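Local coordinates for glycoside hydrolase family protein (Novosphingobium sp. PP1Y, PDB 6Q2F) that probably hydrolyses alpha-L-rhamnosyl linkages, releasing rhamnose from rhamnosylated glycosides as an alpha-L-rhamnosidase, at residues Gly178-Leu183 and Ala243-Gly248; Thr275-Asn280 and Asn313-Ile318; Gly728-Asp733 and Ala761-Asn766; Gly990-Ala995 and Ala1009-Leu1014; Gly1001-Ile1006 and Pro1020-Phe1025. One frame throughout, in Å; residues are numbered along the deposited sequence.

In the fold
Contacts 1 and 2 touch, Phe180 and Leu183 of contact 1 lying against Pro315 and Asn313 of contact 2. Contact 2 is a buried strand pair held by backbone and hydroxyl hydrogen bonds, whereas contact 1 joins two loops by apolar side chains and one water. Contact 3, partly buried about 43 Å from contact 2 (centre to centre), joins the linker ahead of strand 734-737 to the start of its parallel neighbour, strand 762-765, by alanine packing, one backbone bond and water. In the C-terminal part, contacts 4 and 5 are joined through neighbouring strands 992-996 (contact 4) and 1005-1008 (contact 5); contact 4 is a surface leucine-over-indole contact, contact 5 a partly buried loop-to-helix fit.

Contact 1 of 5, residues Gly178-Leu183 and Ala243-Gly248; sequences GPFQTL and ADIAGG
Ile245 sets its CG1-CD1 arm against Thr182 and Leu183, and these three side chains carry most of the buried surface. Leu183 CD2 lies 3.7 Å from Ile245 CG1 and 3.9 Å from Ala246 CB, touching both neighbours with one branch, while the leucine and isoleucine side chains cross at about a right angle. In Ile245 the CG1 branch stands between backbone N and carbonyl carbon (chi1 57°), and with its outer bond extended the arm carries CD1 past Leu183 to the edge of the Phe180 ring, 4.1 Å from Phe180 CD1 and near the ring plane. Thr182 meets the same arm with its hydroxyl oxygen: OG1 is 3.7 Å from Ile245 CG1, a van der Waals approach. Trimming Ile245 to an alanine would probably open a gap between Leu183 CD2 and the Phe180 edge, leaving the leucine branch freer to turn.

Each loop is shaped by a turn of its own, type II' from Phe180 to Leu183 and type I from Asp244 to Gly247. The latter contains an Asx turn, in which Ala246 N donates to Asp244 OD1 at 2.9 Å. Between the loops a water donates to Thr182 O at 3.0 Å and, more weakly, to Asp244 OD1. Phe180 also packs edge-to-face with Phe388. The chemistry implies two turns, each braced by its own backbone bond, fitted together by apolar contacts, with a partly weak water link.

Contact 2 of 5, residues Thr275-Asn280 and Asn313-Ile318; sequences TVFVPN and NVPTTI
Val276 and Thr316 pair strand 268-277 with strand 316-325, an outermost strand of a four-stranded antiparallel sheet. They form a hydrogen-bonded pair: Val276 N donates to Thr316 O and Thr316 N to Val276 O, both at 2.9 Å and nearly straight, with N-H...O angles of 160° and 166°. Next to it the non-hydrogen-bonded pair Thr275-Thr317 adds a side-chain bond on the other face of the sheet, where Thr275 OG1 donates to Thr317 OG1 at 2.9 Å. Both threonines hold OG1 beside the backbone N, and the Thr275 methyl CG2 also rests 3.4 Å from Thr317 OG1. That oxygen is gripped a second time by Glu383 of helix 382-385, which links the strand pair to the helix. Thr316 OG1 turns instead to Glu310 O.

Beyond the bridges the two segments are joined by Phe277. Its CG is anti to the backbone N (chi1 -177°), which brings the ring alongside the Asn313-Pro315 backbone, which it meets obliquely: CE1 comes to 3.3 Å from Asn313 O, and CD1 to 3.6 Å from Val314 C. Over one face, toward the rim, the segment's own Pro279 N stands 3.8 Å above the ring plane. Leu183 also packs on Phe277, and Phe180 on Pro315, tying the strand ends to contact 1. The sheet has the strand order 1-4-2-3 and is interleaved in sequence with a six-stranded antiparallel sheet, a topology consistent with a galactose-binding-domain-like beta sandwich.

Contact 3 of 5, residues Gly728-Asp733 and Ala761-Asn766; sequences GRNVAD and AYDYIN
Ala732 and Ala761 meet methyl to methyl, CB to CB at 4.0 Å, where residues 730-733 run across the start of strand 762-765 at roughly a right angle. The Ala761 methyl also lies 3.3 Å from Val731 O, and the main chains are joined by Asp733 N donating to Ala761 O at 3.0 Å. This bond is bent, with the donor above the carbonyl plane. Nearby, Asn730 and Asp763 approach from opposite directions, their amide and carboxylate planes 39° apart. The Asn730 amide gets there because its CG is anti to the backbone N (chi1 -170°). Asp763 OD2 also lies 4.0 Å from Ala732 CB.

Three waters bridge the polar groups. One molecule sits 2.8 Å from Asn730 OD1 and 2.9 Å from Tyr762 O; another is 2.7 Å from Asp763 OD2 and also near Asn730 OD1. A third links Asp733 OD2 to Ala761 N, accepting from the latter at 2.8 Å. The acids have firm outside partners: Asp763 is held by Tyr789 and His634, and Asp733 forms a salt bridge with Arg922.

The linker leaves strand 729-730, paired with strand 894-899 of an antiparallel sheet, and enters strand 734-737, which runs parallel to 762-765. Those parallel neighbours are joined by a crossover connection that includes the short helix 744-747, consistent with a beta-alpha-beta unit of the kind found in alpha/beta folds.

Contact 4 of 5, residues Gly990-Ala995 and Ala1009-Leu1014; sequences GAWQVA and ARLEPL
Ala991 and Ala1009 bring the two backbones together, with CA atoms 4.5 Å apart, and the oxygens Gly990 O and Ala1009 O lie 3.0 Å apart. Two acceptors cannot bond directly, but a water donates to Gly990 O at 3.1 Å and accepts from Leu1011 N at 3.0 Å, bridging the two segments.

The side-chain core is Leu1011 on Trp992. Leu1011 CG is anti to the carbonyl carbon (chi1 -85°), which brings it over one face of the indole, 4.0 Å from the centroid of the five-membered ring and 25° off its normal, a CH-pi contact; CG is 3.7 Å from Trp992 NE1, and CD2 lies above the same face toward the rim. The indole nitrogen makes a weak hydrogen bond to Leu988 O, and Arg1033 forms a cation-pi contact with the ring. With a serine in place of Trp992, Leu1011 would probably lose the flat surface beneath it and Arg1033 its aromatic partner.

Strand 992-996 runs between strands 1005-1008 and 1028-1037 of a six-stranded sheet. Between this sheet and a four-stranded antiparallel one, consistent with the interior of a galactose-binding-domain-like beta sandwich, Trp992 and Leu1011 both meet Leu1132 and Val1136 of strand 1131-1140.

Contact 5 of 5, residues Gly1001-Ile1006 and Pro1020-Phe1025; sequences GAPASI and PGVKYF
Gly1001 and Ala1002 press against the single turn of helix 1020-1023 at Gly1021, where Gly1001 O is 3.1 Å from Gly1021 CA. A side chain at Gly1021 would point into that carbonyl, so the close approach depends on the bare CA. The Ala1002 methyl lies over the same turn, 3.4 Å from Gly1021 O, and also touches the Phe1025 ring at CD1, 3.7 Å away. Next along, Pro1003 crosses Val1022 at about a right angle, its CD 3.9 Å from Val1022 CG2. Ile1006 CD1 reaches that same valine methyl at 4.3 Å. Val1022 CG2 meets both because it is anti to the carbonyl carbon.

The helical turn is fixed by Tyr1024 N bonding to Pro1020 O at 3.0 Å and by Phe1025 N bonding to Val1022 O. Asp1019 accepts from Gly1021 N at its start, while Asn1096 holds the carbonyl of Phe1025.

Farther out, Phe996 on strand 992-996 touches Ala1002, Ile1006 and Val1022, and packs edge-to-face with Phe1025. The short helix thus lies at the edge of the six-stranded sheet of a probable galactose-binding-domain-like beta sandwich, against the start of the outermost strand 1005-1008 and its neighbour 992-996.

Contact 1 of 5, residues Gly178-Leu183 and Ala243-Gly248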
# COMPACT_ATOMS: atom_id res chain seq x y z
N GLY A 178 -14.74 -1.95 22.04
CA GLY A 178 -15.00 -0.79 21.21
C GLY A 178 -13.77 0.09 21.12
O GLY A 178 -12.69 -0.28 21.57
N PRO A 179 -13.92 1.28 20.52
CA PRO A 179 -12.73 2.08 20.16
C PRO A 179 -12.26 3.04 21.25
O PRO A 179 -11.12 3.51 21.20
CB PRO A 179 -13.20 2.86 18.92
CG PRO A 179 -14.68 3.04 19.15
CD PRO A 179 -15.13 1.76 19.83
N PHE A 180 -13.14 3.43 22.15
CA PHE A 180 -12.77 4.39 23.16
C PHE A 180 -13.71 4.40 24.35
O PHE A 180 -14.89 4.47 24.17
CB PHE A 180 -12.80 5.73 22.48
CG PHE A 180 -12.48 6.86 23.37
CD1 PHE A 180 -13.47 7.48 24.08
CD2 PHE A 180 -11.21 7.35 23.44
CE1 PHE A 180 -13.18 8.54 24.87
CE2 PHE A 180 -10.91 8.41 24.24
CZ PHE A 180 -11.90 9.01 24.95
N GLN A 181 -13.17 4.32 25.55
CA GLN A 181 -13.96 4.36 26.76
C GLN A 181 -15.16 3.44 26.70
O GLN A 181 -15.04 2.25 26.61
CB GLN A 181 -14.29 5.77 27.21
CG GLN A 181 -13.10 6.59 27.68
CD GLN A 181 -12.58 6.16 29.02
OE1 GLN A 181 -12.26 5.04 29.22
NE2 GLN A 181 -12.53 7.07 29.94
N THR A 182 -16.34 4.03 26.80
CA THR A 182 -17.59 3.30 26.75
C THR A 182 -18.17 3.05 25.37
O THR A 182 -19.16 2.40 25.27
CB THR A 182 -18.69 4.04 27.53
OG1 THR A 182 -18.75 5.39 27.11
CG2 THR A 182 -18.42 4.05 28.95
N LEU A 183 -17.57 3.56 24.32
CA LEU A 183 -18.12 3.43 22.98
C LEU A 183 -18.15 1.97 22.53
O LEU A 183 -17.21 1.20 22.76
CB LEU A 183 -17.30 4.26 21.98
CG LEU A 183 -17.38 5.77 22.19
CD1 LEU A 183 -16.70 6.49 21.03
CD2 LEU A 183 -18.85 6.19 22.31
N ALA A 243 -22.63 10.26 31.60
CA ALA A 243 -21.69 9.14 31.58
C ALA A 243 -21.67 8.45 30.22
O ALA A 243 -20.68 7.79 29.89
CB ALA A 243 -22.06 8.13 32.68
N ASP A 244 -22.74 8.60 29.44
CA ASP A 244 -22.85 8.03 28.09
C ASP A 244 -22.49 9.10 27.07
O ASP A 244 -23.34 9.91 26.68
CB ASP A 244 -24.26 7.49 27.86
CG ASP A 244 -24.42 6.88 26.48
OD1 ASP A 244 -23.40 6.66 25.80
OD2 ASP A 244 -25.58 6.62 26.07
N ILE A 245 -21.24 9.09 26.61
CA ILE A 245 -20.79 10.01 25.57
C ILE A 245 -21.43 9.73 24.22
O ILE A 245 -21.35 10.59 23.32
CB ILE A 245 -19.26 9.99 25.45
CG1 ILE A 245 -18.77 8.57 25.15
CG2 ILE A 245 -18.60 10.52 26.71
CD1 ILE A 245 -17.27 8.41 25.25
N ALA A 246 -22.04 8.57 24.03
CA ALA A 246 -22.79 8.28 22.81
C ALA A 246 -24.25 8.70 22.90
O ALA A 246 -24.95 8.67 21.88
CB ALA A 246 -22.71 6.79 22.48
N GLY A 247 -24.74 9.06 24.08
CA GLY A 247 -26.14 9.42 24.23
C GLY A 247 -26.33 10.83 24.75
O GLY A 247 -26.06 11.11 25.92
N GLY A 248 -26.82 11.72 23.89
CA GLY A 248 -27.01 13.10 24.28
C GLY A 248 -28.33 13.66 23.81
O GLY A 248 -29.39 13.28 24.31
O HOH W 1 -21.55 4.11 24.62

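Contact 2 of 5, residues Thr275-Asn280 and Asn313-Ile318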
# COMPACT_ATOMS: atom_id res chain seq x y z
N THR A 275 -14.90 19.21 24.47
CA THR A 275 -14.92 17.85 23.94
C THR A 275 -16.27 17.60 23.28
O THR A 275 -17.32 17.93 23.85
CB THR A 275 -14.67 16.81 25.05
OG1 THR A 275 -13.42 17.09 25.69
CG2 THR A 275 -14.63 15.42 24.46
N VAL A 276 -16.24 17.03 22.07
CA VAL A 276 -17.45 16.75 21.31
C VAL A 276 -17.41 15.30 20.83
O VAL A 276 -16.35 14.79 20.47
CB VAL A 276 -17.59 17.71 20.11
CG1 VAL A 276 -18.74 17.31 19.23
CG2 VAL A 276 -17.78 19.13 20.61
N PHE A 277 -18.56 14.63 20.85
CA PHE A 277 -18.70 13.38 20.12
C PHE A 277 -20.07 13.31 19.46
O PHE A 277 -21.10 13.52 20.10
CB PHE A 277 -18.50 12.15 21.01
CG PHE A 277 -18.58 10.86 20.26
CD1 PHE A 277 -17.66 10.56 19.26
CD2 PHE A 277 -19.58 9.93 20.54
CE1 PHE A 277 -17.73 9.36 18.56
CE2 PHE A 277 -19.66 8.74 19.84
CZ PHE A 277 -18.73 8.45 18.85
N VAL A 278 -20.05 13.01 18.16
CA VAL A 278 -21.23 12.75 17.34
C VAL A 278 -21.19 11.28 16.95
O VAL A 278 -20.31 10.88 16.17
CB VAL A 278 -21.26 13.66 16.11
CG1 VAL A 278 -22.47 13.33 15.22
CG2 VAL A 278 -21.25 15.12 16.52
N PRO A 279 -22.08 10.44 17.47
CA PRO A 279 -22.06 9.02 17.10
C PRO A 279 -22.21 8.84 15.60
O PRO A 279 -22.75 9.70 14.90
CB PRO A 279 -23.27 8.45 17.85
CG PRO A 279 -23.45 9.36 19.01
CD PRO A 279 -23.06 10.73 18.53
N ASN A 280 -21.69 7.71 15.11
CA ASN A 280 -21.80 7.31 13.71
C ASN A 280 -21.57 8.46 12.72
O ASN A 280 -22.51 8.88 12.04
CB ASN A 280 -23.17 6.69 13.45
CG ASN A 280 -23.63 5.78 14.59
OD1 ASN A 280 -24.70 5.98 15.15
ND2 ASN A 280 -22.81 4.79 14.93
N ASN A 313 -14.82 8.72 14.80
CA ASN A 313 -15.39 7.64 15.56
C ASN A 313 -15.08 7.72 17.03
O ASN A 313 -15.59 6.97 17.79
CB ASN A 313 -15.06 6.28 14.97
CG ASN A 313 -13.63 5.87 15.20
OD1 ASN A 313 -12.74 6.64 14.99
ND2 ASN A 313 -13.43 4.66 15.64
N VAL A 314 -14.22 8.62 17.43
CA VAL A 314 -13.92 8.81 18.84
C VAL A 314 -14.07 10.27 19.16
O VAL A 314 -14.08 11.06 18.27
CB VAL A 314 -12.54 8.31 19.25
CG1 VAL A 314 -12.47 6.82 19.06
CG2 VAL A 314 -11.48 9.05 18.48
N PRO A 315 -14.22 10.63 20.41
CA PRO A 315 -14.43 12.05 20.73
C PRO A 315 -13.29 12.92 20.23
O PRO A 315 -12.20 12.44 19.93
CB PRO A 315 -14.53 12.07 22.26
CG PRO A 315 -14.95 10.68 22.62
CD PRO A 315 -14.32 9.79 21.61
N THR A 316 -13.56 14.22 20.13
CA THR A 316 -12.56 15.21 19.74
C THR A 316 -12.47 16.26 20.83
O THR A 316 -13.47 16.89 21.18
CB THR A 316 -12.92 15.87 18.41
OG1 THR A 316 -12.91 14.89 17.36
CG2 THR A 316 -11.92 16.96 18.07
N THR A 317 -11.27 16.45 21.37
CA THR A 317 -11.01 17.47 22.37
C THR A 317 -10.11 18.53 21.76
O THR A 317 -9.12 18.20 21.10
CB THR A 317 -10.35 16.85 23.60
OG1 THR A 317 -11.25 15.88 24.16
CG2 THR A 317 -10.06 17.93 24.64
N ILE A 318 -10.47 19.80 21.95
CA ILE A 318 -9.65 20.92 21.51
C ILE A 318 -9.48 21.83 22.71
O ILE A 318 -10.34 21.89 23.59
CB ILE A 318 -10.28 21.70 20.34
CG1 ILE A 318 -11.68 22.19 20.71
CG2 ILE A 318 -10.28 20.86 19.06
CD1 ILE A 318 -12.25 23.20 19.74

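Contact 3 of 5, residues Gly728-Asp733 and Ala761-Asn766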
# COMPACT_ATOMS: atom_id res chain seq x y z
N GLY A 728 21.39 -8.48 -10.62
CA GLY A 728 22.31 -7.60 -9.89
C GLY A 728 21.61 -6.82 -8.78
O GLY A 728 20.74 -7.34 -8.07
N ARG A 729 21.95 -5.54 -8.66
CA ARG A 729 21.33 -4.68 -7.67
C ARG A 729 20.74 -3.45 -8.33
O ARG A 729 21.24 -2.98 -9.35
CB ARG A 729 22.34 -4.20 -6.61
CG ARG A 729 23.39 -3.16 -7.15
CD ARG A 729 24.30 -2.69 -6.01
NE ARG A 729 25.31 -1.70 -6.42
CZ ARG A 729 25.11 -0.39 -6.44
NH1 ARG A 729 23.93 0.13 -6.09
NH2 ARG A 729 26.09 0.41 -6.80
N ASN A 730 19.69 -2.92 -7.71
CA ASN A 730 19.26 -1.57 -8.02
C ASN A 730 20.41 -0.58 -7.86
O ASN A 730 21.20 -0.68 -6.93
CB ASN A 730 18.12 -1.14 -7.11
CG ASN A 730 17.49 0.16 -7.57
OD1 ASN A 730 17.60 1.20 -6.92
ND2 ASN A 730 16.84 0.11 -8.72
N VAL A 731 20.46 0.40 -8.77
CA VAL A 731 21.38 1.53 -8.65
C VAL A 731 20.57 2.78 -8.34
O VAL A 731 19.68 3.16 -9.11
CB VAL A 731 22.19 1.72 -9.94
CG1 VAL A 731 22.98 3.05 -9.90
CG2 VAL A 731 23.17 0.57 -10.08
N ALA A 732 20.92 3.45 -7.24
CA ALA A 732 20.31 4.73 -6.89
C ALA A 732 21.38 5.62 -6.29
O ALA A 732 22.27 5.13 -5.59
CB ALA A 732 19.14 4.56 -5.92
N ASP A 733 21.31 6.92 -6.57
CA ASP A 733 22.30 7.86 -6.08
C ASP A 733 21.86 8.61 -4.84
O ASP A 733 22.72 9.09 -4.09
CB ASP A 733 22.68 8.87 -7.17
CG ASP A 733 23.39 8.22 -8.33
OD1 ASP A 733 24.26 7.36 -8.10
OD2 ASP A 733 23.07 8.54 -9.48
N ALA A 761 18.30 8.00 -9.81
CA ALA A 761 17.38 7.15 -9.07
C ALA A 761 17.54 7.39 -7.57
O ALA A 761 18.55 7.91 -7.10
CB ALA A 761 17.61 5.68 -9.39
N TYR A 762 16.51 7.00 -6.82
CA TYR A 762 16.53 7.21 -5.38
C TYR A 762 15.80 6.08 -4.67
O TYR A 762 14.95 5.39 -5.24
CB TYR A 762 15.91 8.55 -4.98
CG TYR A 762 14.43 8.69 -5.25
CD1 TYR A 762 13.95 8.98 -6.53
CD2 TYR A 762 13.50 8.57 -4.21
CE1 TYR A 762 12.58 9.12 -6.77
CE2 TYR A 762 12.15 8.72 -4.44
CZ TYR A 762 11.69 8.98 -5.72
OH TYR A 762 10.34 9.14 -5.94
N ASP A 763 16.19 5.89 -3.41
CA ASP A 763 15.52 5.05 -2.43
C ASP A 763 15.08 5.93 -1.27
O ASP A 763 15.75 6.92 -0.94
CB ASP A 763 16.45 3.96 -1.87
CG ASP A 763 16.81 2.89 -2.89
OD1 ASP A 763 15.95 2.58 -3.74
OD2 ASP A 763 17.94 2.34 -2.80
N TYR A 764 13.97 5.57 -0.65
CA TYR A 764 13.66 6.14 0.65
C TYR A 764 14.47 5.42 1.72
O TYR A 764 14.71 4.21 1.63
CB TYR A 764 12.18 6.00 0.98
CG TYR A 764 11.27 6.85 0.14
CD1 TYR A 764 11.36 8.23 0.18
CD2 TYR A 764 10.31 6.27 -0.68
CE1 TYR A 764 10.51 9.02 -0.58
CE2 TYR A 764 9.46 7.05 -1.43
CZ TYR A 764 9.57 8.42 -1.38
OH TYR A 764 8.73 9.19 -2.14
N ILE A 765 14.89 6.17 2.75
CA ILE A 765 15.48 5.59 3.95
C ILE A 765 14.71 6.13 5.14
O ILE A 765 14.36 7.32 5.18
CB ILE A 765 16.99 5.91 4.11
CG1 ILE A 765 17.25 7.41 4.10
CG2 ILE A 765 17.79 5.27 3.01
CD1 ILE A 765 18.69 7.75 4.55
N ASN A 766 14.41 5.26 6.10
CA ASN A 766 13.75 5.63 7.33
C ASN A 766 14.78 5.71 8.45
O ASN A 766 16.00 5.62 8.23
CB ASN A 766 12.62 4.63 7.65
CG ASN A 766 13.14 3.23 7.96
OD1 ASN A 766 14.30 2.91 7.71
ND2 ASN A 766 12.25 2.38 8.47
O HOH W 2 15.70 3.28 -7.15
O HOH W 3 19.59 1.06 -4.54
O HOH W 4 20.84 6.90 -10.33

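Contact 4 of 5, residues Gly990-Ala995 and Ala1009-Leu1014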
# COMPACT_ATOMS: atom_id res chain seq x y z
N GLY A 990 -8.57 -8.97 -49.49
CA GLY A 990 -9.20 -10.11 -50.08
C GLY A 990 -9.92 -10.95 -49.06
O GLY A 990 -10.20 -10.50 -47.98
N ALA A 991 -10.20 -12.18 -49.44
CA ALA A 991 -11.02 -13.08 -48.63
C ALA A 991 -10.22 -13.78 -47.54
O ALA A 991 -9.07 -14.18 -47.75
CB ALA A 991 -11.69 -14.13 -49.52
N TRP A 992 -10.85 -13.96 -46.38
CA TRP A 992 -10.29 -14.75 -45.30
C TRP A 992 -11.31 -15.79 -44.85
O TRP A 992 -12.51 -15.51 -44.81
CB TRP A 992 -9.90 -13.89 -44.10
CG TRP A 992 -8.79 -12.93 -44.32
CD1 TRP A 992 -8.82 -11.80 -45.07
CD2 TRP A 992 -7.49 -13.00 -43.75
NE1 TRP A 992 -7.60 -11.16 -45.02
CE2 TRP A 992 -6.77 -11.88 -44.20
CE3 TRP A 992 -6.85 -13.91 -42.90
CZ2 TRP A 992 -5.45 -11.64 -43.83
CZ3 TRP A 992 -5.55 -13.68 -42.54
CH2 TRP A 992 -4.86 -12.55 -43.00
N GLN A 993 -10.81 -16.97 -44.50
CA GLN A 993 -11.61 -17.95 -43.77
C GLN A 993 -11.51 -17.64 -42.29
O GLN A 993 -10.42 -17.34 -41.78
CB GLN A 993 -11.11 -19.37 -44.03
CG GLN A 993 -10.88 -19.68 -45.51
CD GLN A 993 -12.02 -19.19 -46.38
OE1 GLN A 993 -13.18 -19.48 -46.11
NE2 GLN A 993 -11.68 -18.43 -47.41
N VAL A 994 -12.64 -17.69 -41.59
CA VAL A 994 -12.69 -17.51 -40.15
C VAL A 994 -13.40 -18.69 -39.53
O VAL A 994 -14.54 -18.99 -39.90
CB VAL A 994 -13.40 -16.20 -39.77
CG1 VAL A 994 -13.18 -15.92 -38.28
CG2 VAL A 994 -12.89 -15.06 -40.62
N ALA A 995 -12.75 -19.34 -38.56
CA ALA A 995 -13.37 -20.42 -37.81
C ALA A 995 -13.48 -19.99 -36.36
O ALA A 995 -12.54 -19.43 -35.81
CB ALA A 995 -12.58 -21.73 -37.93
N ALA A 1009 -15.50 -11.62 -47.22
CA ALA A 1009 -14.97 -11.00 -48.44
C ALA A 1009 -13.91 -9.98 -48.09
O ALA A 1009 -13.00 -9.72 -48.89
CB ALA A 1009 -16.09 -10.34 -49.23
N ARG A 1010 -13.97 -9.43 -46.89
CA ARG A 1010 -13.11 -8.35 -46.46
C ARG A 1010 -12.96 -8.43 -44.95
O ARG A 1010 -13.94 -8.70 -44.24
CB ARG A 1010 -13.73 -7.01 -46.86
CG ARG A 1010 -12.76 -5.87 -47.04
CD ARG A 1010 -13.14 -5.03 -48.28
NE ARG A 1010 -13.76 -5.85 -49.33
CZ ARG A 1010 -13.10 -6.57 -50.25
NH1 ARG A 1010 -11.76 -6.57 -50.28
NH2 ARG A 1010 -13.76 -7.27 -51.17
N LEU A 1011 -11.75 -8.19 -44.45
CA LEU A 1011 -11.56 -8.09 -43.01
C LEU A 1011 -12.49 -7.01 -42.49
O LEU A 1011 -12.54 -5.91 -43.05
CB LEU A 1011 -10.11 -7.74 -42.69
CG LEU A 1011 -9.05 -8.84 -42.58
CD1 LEU A 1011 -7.66 -8.28 -42.31
CD2 LEU A 1011 -9.44 -9.88 -41.52
N GLU A 1012 -13.25 -7.33 -41.45
CA GLU A 1012 -14.19 -6.40 -40.83
C GLU A 1012 -14.20 -6.62 -39.33
O GLU A 1012 -13.98 -7.75 -38.86
CB GLU A 1012 -15.62 -6.59 -41.37
CG GLU A 1012 -15.79 -6.32 -42.87
CD GLU A 1012 -15.80 -4.83 -43.20
OE1 GLU A 1012 -15.50 -4.47 -44.36
OE2 GLU A 1012 -16.11 -4.02 -42.29
N PRO A 1013 -14.43 -5.57 -38.54
CA PRO A 1013 -14.59 -5.77 -37.09
C PRO A 1013 -15.79 -6.67 -36.85
O PRO A 1013 -16.90 -6.37 -37.28
CB PRO A 1013 -14.82 -4.34 -36.55
CG PRO A 1013 -14.43 -3.42 -37.66
CD PRO A 1013 -14.66 -4.17 -38.94
N LEU A 1014 -15.55 -7.80 -36.17
CA LEU A 1014 -16.61 -8.77 -35.94
C LEU A 1014 -17.78 -8.16 -35.17
O LEU A 1014 -18.93 -8.52 -35.40
CB LEU A 1014 -16.07 -9.99 -35.19
CG LEU A 1014 -14.92 -10.71 -35.90
CD1 LEU A 1014 -14.49 -11.96 -35.15
CD2 LEU A 1014 -15.32 -11.05 -37.33
O HOH W 5 -9.32 -8.03 -46.27

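Contact 5 of 5, residues Gly1001-Ile1006 and Pro1020-Phe1025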
# COMPACT_ATOMS: atom_id res chain seq x y z
N GLY A 1001 -21.52 -19.57 -29.17
CA GLY A 1001 -22.60 -18.85 -29.82
C GLY A 1001 -22.33 -18.44 -31.24
O GLY A 1001 -23.20 -17.82 -31.86
N ALA A 1002 -21.18 -18.76 -31.80
CA ALA A 1002 -20.88 -18.40 -33.17
C ALA A 1002 -21.04 -19.59 -34.10
O ALA A 1002 -20.93 -20.74 -33.67
CB ALA A 1002 -19.46 -17.84 -33.27
N PRO A 1003 -21.28 -19.36 -35.39
CA PRO A 1003 -21.26 -20.48 -36.34
C PRO A 1003 -19.88 -21.09 -36.42
O PRO A 1003 -18.88 -20.48 -36.01
CB PRO A 1003 -21.66 -19.84 -37.67
CG PRO A 1003 -21.26 -18.42 -37.53
CD PRO A 1003 -21.47 -18.07 -36.08
N ALA A 1004 -19.82 -22.32 -36.92
CA ALA A 1004 -18.54 -23.02 -37.03
C ALA A 1004 -17.52 -22.20 -37.81
O ALA A 1004 -16.36 -22.09 -37.40
CB ALA A 1004 -18.74 -24.39 -37.68
N SER A 1005 -17.93 -21.62 -38.93
CA SER A 1005 -17.04 -20.82 -39.76
C SER A 1005 -17.85 -19.87 -40.63
O SER A 1005 -19.06 -20.06 -40.83
CB SER A 1005 -16.15 -21.71 -40.63
OG SER A 1005 -16.93 -22.47 -41.53
N ILE A 1006 -17.17 -18.84 -41.13
CA ILE A 1006 -17.71 -17.93 -42.13
C ILE A 1006 -16.61 -17.65 -43.14
O ILE A 1006 -15.46 -18.03 -42.96
CB ILE A 1006 -18.22 -16.60 -41.53
CG1 ILE A 1006 -17.05 -15.81 -40.94
CG2 ILE A 1006 -19.31 -16.85 -40.51
CD1 ILE A 1006 -17.45 -14.49 -40.33
N PRO A 1020 -25.62 -11.97 -35.20
CA PRO A 1020 -25.41 -11.79 -33.75
C PRO A 1020 -24.44 -12.78 -33.14
O PRO A 1020 -23.75 -12.44 -32.17
CB PRO A 1020 -26.82 -11.94 -33.16
CG PRO A 1020 -27.66 -12.57 -34.25
CD PRO A 1020 -27.05 -12.12 -35.54
N GLY A 1021 -24.36 -14.01 -33.66
CA GLY A 1021 -23.40 -14.96 -33.13
C GLY A 1021 -21.96 -14.58 -33.41
O GLY A 1021 -21.06 -14.95 -32.65
N VAL A 1022 -21.73 -13.84 -34.50
CA VAL A 1022 -20.40 -13.28 -34.78
C VAL A 1022 -20.21 -11.97 -34.03
O VAL A 1022 -19.17 -11.74 -33.40
CB VAL A 1022 -20.20 -13.11 -36.30
CG1 VAL A 1022 -18.91 -12.36 -36.59
CG2 VAL A 1022 -20.19 -14.46 -37.01
N LYS A 1023 -21.23 -11.10 -34.08
CA LYS A 1023 -21.17 -9.79 -33.44
C LYS A 1023 -20.75 -9.90 -31.97
O LYS A 1023 -19.89 -9.14 -31.50
CB LYS A 1023 -22.54 -9.11 -33.56
CG LYS A 1023 -22.72 -7.79 -32.83
CD LYS A 1023 -24.11 -7.21 -33.15
CE LYS A 1023 -24.36 -5.89 -32.42
NZ LYS A 1023 -23.34 -4.86 -32.75
N TYR A 1024 -21.35 -10.83 -31.25
CA TYR A 1024 -21.16 -10.94 -29.81
C TYR A 1024 -20.16 -12.01 -29.44
O TYR A 1024 -20.11 -12.42 -28.28
CB TYR A 1024 -22.51 -11.19 -29.14
CG TYR A 1024 -23.50 -10.06 -29.31
CD1 TYR A 1024 -23.24 -8.80 -28.79
CD2 TYR A 1024 -24.70 -10.25 -29.99
CE1 TYR A 1024 -24.14 -7.75 -28.93
CE2 TYR A 1024 -25.62 -9.20 -30.14
CZ TYR A 1024 -25.33 -7.97 -29.60
OH TYR A 1024 -26.22 -6.92 -29.74
N PHE A 1025 -19.36 -12.48 -30.38
CA PHE A 1025 -18.45 -13.58 -30.10
C PHE A 1025 -17.36 -13.15 -29.12
O PHE A 1025 -16.75 -12.09 -29.26
CB PHE A 1025 -17.82 -14.09 -31.39
CG PHE A 1025 -16.73 -15.10 -31.17
CD1 PHE A 1025 -17.04 -16.42 -30.84
CD2 PHE A 1025 -15.39 -14.75 -31.29
CE1 PHE A 1025 -16.04 -17.35 -30.65
CE2 PHE A 1025 -14.39 -15.68 -31.10
CZ PHE A 1025 -14.71 -16.99 -30.77